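Local structure of mandelate racemase/muconate lactonizing protein (Paenibacillus sp., 3V5C) at residues K109-G117 / S322-R330; A124-D132 / I352-P360. The protein probably dehydrates galacturonate as a magnesium-binding lyase of the enolase superfamily. The protein carries 1 engineered substitution. All coordinates share one frame; numbering follows the deposited sequence.

Contact 1. Residues K109-G117 / S322-R330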
loop_
_atom_site.group_PDB
_atom_site.type_symbol
_atom_site.label_atom_id
_atom_site.label_comp_id
_atom_site.label_asym_id
_atom_site.label_seq_id
_atom_site.Cartn_x
_atom_site.Cartn_y
_atom_site.Cartn_z
ATOM N N LYS A 109 -5.839 -22.415 2.565
ATOM C CA LYS A 109 -6.235 -21.322 3.444
ATOM C C LYS A 109 -5.813 -19.992 2.834
ATOM O O LYS A 109 -4.783 -19.931 2.168
ATOM C CB LYS A 109 -5.587 -21.467 4.818
ATOM C CG LYS A 109 -6.135 -22.637 5.640
ATOM C CD LYS A 109 -5.381 -22.808 6.943
ATOM C CE LYS A 109 -5.955 -23.970 7.737
ATOM N NZ LYS A 109 -5.254 -24.146 9.030
ATOM N N PRO A 110 -6.626 -18.938 3.033
ATOM C CA PRO A 110 -6.167 -17.605 2.624
ATOM C C PRO A 110 -5.042 -17.160 3.554
ATOM O O PRO A 110 -4.988 -17.565 4.714
ATOM C CB PRO A 110 -7.402 -16.734 2.836
ATOM C CG PRO A 110 -8.127 -17.406 3.986
ATOM C CD PRO A 110 -7.952 -18.883 3.682
ATOM N N VAL A 111 -4.130 -16.340 3.051
ATOM C CA VAL A 111 -3.022 -15.882 3.875
ATOM C C VAL A 111 -3.483 -15.201 5.161
ATOM O O VAL A 111 -2.872 -15.390 6.224
ATOM C CB VAL A 111 -2.103 -14.952 3.083
ATOM C CG1 VAL A 111 -1.153 -14.176 4.025
ATOM C CG2 VAL A 111 -1.325 -15.767 2.046
ATOM N N TYR A 112 -4.561 -14.435 5.089
ATOM C CA TYR A 112 -5.016 -13.755 6.294
ATOM C C TYR A 112 -5.265 -14.734 7.459
ATOM O O TYR A 112 -4.947 -14.411 8.598
ATOM C CB TYR A 112 -6.194 -12.810 6.032
ATOM C CG TYR A 112 -7.501 -13.455 5.631
ATOM C CD1 TYR A 112 -8.324 -14.054 6.585
ATOM C CD2 TYR A 112 -7.941 -13.409 4.314
ATOM C CE1 TYR A 112 -9.540 -14.620 6.230
ATOM C CE2 TYR A 112 -9.148 -13.978 3.942
ATOM C CZ TYR A 112 -9.946 -14.583 4.913
ATOM O OH TYR A 112 -11.150 -15.136 4.551
ATOM N N ASP A 113 -5.757 -15.939 7.157
ATOM C CA ASP A 113 -5.896 -16.973 8.192
ATOM C C ASP A 113 -4.572 -17.548 8.675
ATOM O O ASP A 113 -4.438 -17.958 9.831
ATOM C CB ASP A 113 -6.774 -18.110 7.704
ATOM C CG ASP A 113 -8.223 -17.841 7.929
ATOM O OD1 ASP A 113 -9.043 -18.561 7.325
ATOM O OD2 ASP A 113 -8.534 -16.916 8.719
ATOM N N LEU A 114 -3.595 -17.607 7.784
ATOM C CA LEU A 114 -2.272 -18.081 8.165
ATOM C C LEU A 114 -1.511 -17.109 9.067
ATOM O O LEU A 114 -0.621 -17.532 9.808
ATOM C CB LEU A 114 -1.414 -18.372 6.923
ATOM C CG LEU A 114 -1.903 -19.435 5.930
ATOM C CD1 LEU A 114 -0.920 -19.603 4.764
ATOM C CD2 LEU A 114 -2.143 -20.762 6.619
ATOM N N VAL A 115 -1.829 -15.814 9.003
ATOM C CA VAL A 115 -0.988 -14.838 9.699
ATOM C C VAL A 115 -1.684 -14.068 10.814
ATOM O O VAL A 115 -1.057 -13.282 11.515
ATOM C CB VAL A 115 -0.350 -13.813 8.738
ATOM C CG1 VAL A 115 0.474 -14.509 7.687
ATOM C CG2 VAL A 115 -1.423 -12.900 8.128
ATOM N N SER A 116 -2.977 -14.281 10.974
ATOM C CA SER A 116 -3.727 -13.509 11.953
ATOM C C SER A 116 -3.236 -13.825 13.359
ATOM O O SER A 116 -3.181 -12.949 14.224
ATOM C CB SER A 116 -5.215 -13.821 11.850
ATOM O OG SER A 116 -5.442 -15.178 12.177
ATOM N N GLY A 117 -2.853 -15.079 13.571
ATOM C CA GLY A 117 -2.518 -15.549 14.897
ATOM C C GLY A 117 -3.792 -15.645 15.718
ATOM O O GLY A 117 -3.750 -15.631 16.949
ATOM N N SER A 322 -1.818 -5.930 1.124
ATOM C CA SER A 322 -2.256 -5.073 2.226
ATOM C C SER A 322 -3.535 -5.577 2.873
ATOM O O SER A 322 -3.676 -5.585 4.098
ATOM C CB SER A 322 -2.492 -3.644 1.730
ATOM O OG SER A 322 -1.305 -3.071 1.215
ATOM N N GLY A 323 -4.502 -5.961 2.047
ATOM C CA GLY A 323 -5.744 -6.505 2.567
ATOM C C GLY A 323 -5.520 -7.695 3.497
ATOM O O GLY A 323 -6.097 -7.744 4.581
ATOM N N HIS A 324 -4.668 -8.632 3.104
ATOM C CA HIS A 324 -4.370 -9.771 3.971
ATOM C C HIS A 324 -3.569 -9.382 5.214
ATOM O O HIS A 324 -3.791 -9.928 6.293
ATOM C CB HIS A 324 -3.619 -10.860 3.197
ATOM C CG HIS A 324 -4.482 -11.630 2.253
ATOM N ND1 HIS A 324 -4.912 -12.916 2.518
ATOM C CD2 HIS A 324 -5.003 -11.294 1.051
ATOM C CE1 HIS A 324 -5.652 -13.340 1.509
ATOM N NE2 HIS A 324 -5.724 -12.376 0.607
ATOM N N LEU A 325 -2.651 -8.427 5.073
ATOM C CA LEU A 325 -1.829 -8.014 6.207
ATOM C C LEU A 325 -2.698 -7.505 7.345
ATOM O O LEU A 325 -2.364 -7.654 8.521
ATOM C CB LEU A 325 -0.885 -6.888 5.788
ATOM C CG LEU A 325 -0.030 -6.256 6.888
ATOM C CD1 LEU A 325 0.923 -7.289 7.472
ATOM C CD2 LEU A 325 0.748 -5.056 6.337
ATOM N N SER A 326 -3.809 -6.869 6.987
ATOM C CA SER A 326 -4.676 -6.263 7.985
ATOM C C SER A 326 -5.094 -7.234 9.075
ATOM O O SER A 326 -5.342 -6.802 10.197
ATOM C CB SER A 326 -5.901 -5.617 7.335
ATOM O OG SER A 326 -6.824 -6.605 6.943
ATOM N N ALA A 327 -5.165 -8.531 8.762
ATOM C CA ALA A 327 -5.584 -9.506 9.769
ATOM C C ALA A 327 -4.551 -9.710 10.875
ATOM O O ALA A 327 -4.879 -10.274 11.922
ATOM C CB ALA A 327 -5.950 -10.852 9.121
ATOM N N ALA A 328 -3.319 -9.257 10.648
ATOM C CA ALA A 328 -2.228 -9.451 11.609
ATOM C C ALA A 328 -1.887 -8.186 12.412
ATOM O O ALA A 328 -0.980 -8.208 13.248
ATOM C CB ALA A 328 -0.984 -9.955 10.885
ATOM N N VAL A 329 -2.592 -7.086 12.145
ATOM C CA VAL A 329 -2.278 -5.807 12.780
ATOM C C VAL A 329 -3.551 -5.211 13.348
ATOM O O VAL A 329 -4.549 -5.076 12.634
ATOM C CB VAL A 329 -1.668 -4.843 11.755
ATOM C CG1 VAL A 329 -1.339 -3.497 12.400
ATOM C CG2 VAL A 329 -0.426 -5.449 11.116
ATOM N N ARG A 330 -3.535 -4.892 14.636
ATOM C CA ARG A 330 -4.728 -4.394 15.290
ATOM C C ARG A 330 -5.115 -3.019 14.736
ATOM O O ARG A 330 -6.254 -2.809 14.315
ATOM C CB ARG A 330 -4.564 -4.317 16.815
ATOM C CG ARG A 330 -5.840 -3.799 17.491
ATOM C CD ARG A 330 -5.783 -3.818 19.018
ATOM N NE ARG A 330 -4.821 -2.849 19.539
ATOM C CZ ARG A 330 -3.630 -3.173 20.046
ATOM N NH1 ARG A 330 -3.254 -4.440 20.114
ATOM N NH2 ARG A 330 -2.821 -2.227 20.494
#

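Contact 2. Residues A124-D132 / I352-P360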
loop_
_atom_site.group_PDB
_atom_site.type_symbol
_atom_site.label_atom_id
_atom_site.label_comp_id
_atom_site.label_asym_id
_atom_site.label_seq_id
_atom_site.Cartn_x
_atom_site.Cartn_y
_atom_site.Cartn_z
ATOM N N ALA A 124 -15.433 -15.913 9.489
ATOM C CA ALA A 124 -15.909 -14.563 9.215
ATOM C C ALA A 124 -15.175 -14.006 8.000
ATOM O O ALA A 124 -13.974 -14.232 7.825
ATOM C CB ALA A 124 -15.711 -13.656 10.425
ATOM N N SER A 125 -15.908 -13.291 7.153
ATOM C CA SER A 125 -15.304 -12.664 5.984
ATOM C C SER A 125 -14.382 -11.531 6.402
ATOM O O SER A 125 -14.671 -10.808 7.367
ATOM C CB SER A 125 -16.380 -12.130 5.036
ATOM O OG SER A 125 -17.094 -13.198 4.445
ATOM N N LEU A 126 -13.283 -11.378 5.663
ATOM C CA LEU A 126 -12.352 -10.280 5.870
ATOM C C LEU A 126 -12.742 -9.099 5.000
ATOM O O LEU A 126 -12.654 -9.157 3.774
ATOM C CB LEU A 126 -10.913 -10.694 5.558
ATOM C CG LEU A 126 -9.892 -9.606 5.906
ATOM C CD1 LEU A 126 -10.068 -9.145 7.347
ATOM C CD2 LEU A 126 -8.484 -10.086 5.659
ATOM N N VAL A 127 -13.171 -8.034 5.656
ATOM C CA VAL A 127 -13.581 -6.806 4.977
ATOM C C VAL A 127 -12.729 -5.687 5.570
ATOM O O VAL A 127 -12.706 -5.504 6.780
ATOM C CB VAL A 127 -15.098 -6.521 5.211
ATOM C CG1 VAL A 127 -15.535 -5.248 4.506
ATOM C CG2 VAL A 127 -15.950 -7.714 4.736
ATOM N N VAL A 128 -12.029 -4.944 4.714
ATOM C CA VAL A 128 -10.989 -4.029 5.169
ATOM C C VAL A 128 -11.240 -2.631 4.602
ATOM O O VAL A 128 -11.498 -2.488 3.414
ATOM C CB VAL A 128 -9.593 -4.525 4.679
ATOM C CG1 VAL A 128 -8.469 -3.746 5.310
ATOM C CG2 VAL A 128 -9.410 -6.009 4.983
ATOM N N PRO A 129 -11.166 -1.595 5.446
ATOM C CA PRO A 129 -11.333 -0.245 4.890
ATOM C C PRO A 129 -10.314 0.054 3.792
ATOM O O PRO A 129 -9.171 -0.371 3.881
ATOM C CB PRO A 129 -11.071 0.665 6.096
ATOM C CG PRO A 129 -11.395 -0.200 7.286
ATOM C CD PRO A 129 -10.939 -1.576 6.900
ATOM N N CYS A 130 -10.723 0.780 2.763
ATOM C CA CYS A 130 -9.773 1.243 1.765
ATOM C C CYS A 130 -10.045 2.696 1.436
ATOM O O CYS A 130 -11.086 3.247 1.808
ATOM C CB CYS A 130 -9.869 0.425 0.481
ATOM S SG CYS A 130 -11.497 0.427 -0.355
ATOM N N TYR A 131 -9.102 3.310 0.735
ATOM C CA TYR A 131 -9.292 4.665 0.248
ATOM C C TYR A 131 -8.760 4.802 -1.154
ATOM O O TYR A 131 -7.899 4.048 -1.596
ATOM C CB TYR A 131 -8.646 5.726 1.173
ATOM C CG TYR A 131 -7.119 5.762 1.213
ATOM C CD1 TYR A 131 -6.385 6.340 0.181
ATOM C CD2 TYR A 131 -6.426 5.257 2.302
ATOM C CE1 TYR A 131 -5.008 6.400 0.226
ATOM C CE2 TYR A 131 -5.039 5.319 2.367
ATOM C CZ TYR A 131 -4.334 5.879 1.319
ATOM O OH TYR A 131 -2.965 5.949 1.352
ATOM N N ASP A 132 -9.332 5.761 -1.869
ATOM C CA ASP A 132 -9.009 5.991 -3.256
ATOM C C ASP A 132 -7.794 6.900 -3.316
ATOM O O ASP A 132 -7.882 8.072 -2.949
ATOM C CB ASP A 132 -10.216 6.666 -3.913
ATOM C CG ASP A 132 -10.020 6.923 -5.384
ATOM O OD1 ASP A 132 -8.905 6.728 -5.901
ATOM O OD2 ASP A 132 -10.999 7.359 -6.034
ATOM N N ILE A 352 -14.923 -4.036 -4.193
ATOM C CA ILE A 352 -15.034 -2.824 -3.382
ATOM C C ILE A 352 -16.501 -2.463 -3.169
ATOM O O ILE A 352 -17.299 -2.458 -4.117
ATOM C CB ILE A 352 -14.363 -1.597 -4.048
ATOM C CG1 ILE A 352 -12.930 -1.898 -4.499
ATOM C CG2 ILE A 352 -14.425 -0.388 -3.112
ATOM C CD1 ILE A 352 -12.040 -2.424 -3.403
ATOM N N GLU A 353 -16.861 -2.159 -1.933
ATOM C CA GLU A 353 -18.229 -1.754 -1.630
ATOM C C GLU A 353 -18.206 -0.868 -0.394
ATOM O O GLU A 353 -17.592 -1.207 0.615
ATOM C CB GLU A 353 -19.134 -2.981 -1.425
ATOM C CG GLU A 353 -20.586 -2.645 -1.099
ATOM C CD GLU A 353 -21.422 -3.880 -0.748
ATOM O OE1 GLU A 353 -21.228 -4.940 -1.375
ATOM O OE2 GLU A 353 -22.276 -3.789 0.159
ATOM N N ASN A 354 -18.844 0.291 -0.488
ATOM C CA ASN A 354 -18.975 1.171 0.667
ATOM C C ASN A 354 -17.673 1.465 1.407
ATOM O O ASN A 354 -17.624 1.449 2.639
ATOM C CB ASN A 354 -20.037 0.632 1.626
ATOM C CG ASN A 354 -21.431 0.691 1.028
ATOM O OD1 ASN A 354 -21.786 1.664 0.357
ATOM N ND2 ASN A 354 -22.226 -0.351 1.256
ATOM N N GLY A 355 -16.614 1.710 0.639
ATOM C CA GLY A 355 -15.362 2.171 1.225
ATOM C C GLY A 355 -14.561 1.060 1.874
ATOM O O GLY A 355 -13.718 1.328 2.729
ATOM N N GLU A 356 -14.835 -0.180 1.472
ATOM C CA GLU A 356 -14.122 -1.347 1.986
ATOM C C GLU A 356 -13.788 -2.315 0.860
ATOM O O GLU A 356 -14.568 -2.483 -0.106
ATOM C CB GLU A 356 -14.965 -2.084 3.031
ATOM C CG GLU A 356 -15.435 -1.213 4.205
ATOM C CD GLU A 356 -16.343 -1.959 5.177
ATOM O OE1 GLU A 356 -17.355 -2.542 4.731
ATOM O OE2 GLU A 356 -16.046 -1.968 6.389
ATOM N N ILE A 357 -12.632 -2.966 0.995
ATOM C CA ILE A 357 -12.260 -4.045 0.098
ATOM C C ILE A 357 -12.619 -5.378 0.737
ATOM O O ILE A 357 -12.276 -5.640 1.896
ATOM C CB ILE A 357 -10.760 -3.959 -0.325
ATOM C CG1 ILE A 357 -10.394 -5.046 -1.319
ATOM C CG2 ILE A 357 -9.814 -4.011 0.891
ATOM C CD1 ILE A 357 -9.142 -4.705 -2.157
ATOM N N HIS A 358 -13.361 -6.199 -0.002
ATOM C CA HIS A 358 -13.740 -7.519 0.465
ATOM C C HIS A 358 -12.724 -8.531 -0.029
ATOM O O HIS A 358 -12.608 -8.773 -1.220
ATOM C CB HIS A 358 -15.152 -7.868 -0.023
ATOM C CG HIS A 358 -16.216 -7.032 0.612
ATOM N ND1 HIS A 358 -17.197 -7.567 1.420
ATOM C CD2 HIS A 358 -16.423 -5.694 0.602
ATOM C CE1 HIS A 358 -17.979 -6.596 1.859
ATOM N NE2 HIS A 358 -17.525 -5.449 1.388
ATOM N N VAL A 359 -11.946 -9.069 0.900
ATOM C CA VAL A 359 -10.896 -10.027 0.572
ATOM C C VAL A 359 -11.513 -11.429 0.519
ATOM O O VAL A 359 -12.176 -11.828 1.470
ATOM C CB VAL A 359 -9.774 -9.985 1.635
ATOM C CG1 VAL A 359 -8.645 -10.940 1.250
ATOM C CG2 VAL A 359 -9.216 -8.570 1.774
ATOM N N PRO A 360 -11.312 -12.163 -0.581
ATOM C CA PRO A 360 -11.921 -13.502 -0.699
ATOM C C PRO A 360 -11.264 -14.507 0.255
ATOM O O PRO A 360 -10.108 -14.328 0.644
ATOM C CB PRO A 360 -11.609 -13.900 -2.156
ATOM C CG PRO A 360 -10.338 -13.143 -2.466
ATOM C CD PRO A 360 -10.565 -11.801 -1.799
HETATM O O HOH W 1 -12.852 -13.419 3.619
HETATM O O HOH W 2 -14.241 -3.221 7.959
#

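Contact 1. Residues K109-G117 / S322-R330
His324 lays the ND1 edge of its imidazole against the start of helix 111-115, where it meets the backbone of Tyr112 and the side chains of Pro110, Val111 and Tyr112. The amide N of Tyr112 lies in the plane of the imidazole and gives a weak hydrogen bond to ND1, 3.0 Å long and bent to 134° at the hydrogen. Around this bond the cover is apolar: CB of Val111 stands 3.5 Å from His324 ND1, while Pro110 brings its CB up to CE1 at the imidazole edge. The phenol ring of Tyr112 is inclined to the imidazole, the two planes meeting at 40°. Its chi1 of 67° puts CG between the backbone N and the carbonyl carbon and brings the CD2 edge toward ND1 and CE1 of His324. Tyr112 CB lies 3.7 Å from Ala327 CB. CG of Pro110, the N-cap residue of helix 111-115, lies over one face of the phenol ring, offset toward the rim. Farther along, CG2 of Val115 packs on CB of Ala328, and CA of Ser116 makes a CH...O contact of 3.4 Å with O of Ala327. The other imidazole nitrogen, NE2, has a weak hydrogen bond to Tyr350, and Phe365 meets the ring edge-to-face. Because ND1 accepts from an amide, the proton of a neutral imidazole would probably reside on NE2, and the weak bond probably adds only a modest polar tie to the first turn of helix 111-115 in a mainly apolar contact.

Contact 2. Residues A124-D132 / I352-P360
Val128 and Ile357 form a hydrogen-bonded antiparallel pair in which each residue satisfies both backbone groups of the other. Ile357 N reaches Val128 O at 2.7 Å, and Val128 N returns a bond of 2.9 Å to Ile357 O. Toward one end of the ladder Val359 N donates to Leu126 O. There the return bond is replaced by a water, which accepts from Leu126 N and donates to Val359 O. At the other end Cys130 N gives a nearly straight bond of 3.0 Å to Gly355 O; Gly355 belongs to the type I' turn of the hairpin 352-359. A second water donates to both Val127 O and Glu356 OE2, linking the carboxylate to the backbone of the neighbouring strand. On the face shared by Val127 and His358, the valine's CG1 lies over the imidazole, 3.9 Å from the ring centroid in a CH-pi contact, while CG2 approaches ND1. Replacing His358 with an alanine would remove the imidazole and is likely to leave Val127 CG1 without its CH-pi partner and CG2 without the ring atoms it meets. The other face carries Val128, whose CB meets CG2 of Ile357 at 3.8 Å and whose CG2 touches CG2 of Val359. SG of Cys130 rests against the Glu356-Ile357 peptide and reaches CG2 of Ile352. Four main-chain bonds and two waters thus serve the backbone groups where strand 356-359 adds antiparallel to strand 126-135, so the chemistry is that of a sheet extension, with side chains supplying chiefly apolar contact.

In the fold
The two contacts lie side by side, their centres about 13 Å apart, and their segments alternate along the chain: 109-117, 124-132, 322-330, 352-360. Strand 126-135 is the next regular element after helix 111-115, reached through a loop; it pairs in parallel with strands 167-170 and 335-337 of the barrel sheet, while strand 356-359 adds to it antiparallel. Contact 1 packs against the Leu126, Val128 and Val359 face of contact 2: CG of Tyr112 lies 3.5 Å from CD2 of Leu126, and NE2 of His324 lies 3.3 Å from CG1 of Val359. Early and late parts of the chain are thereby joined where the TIM-barrel-like domain of the enolase fold closes.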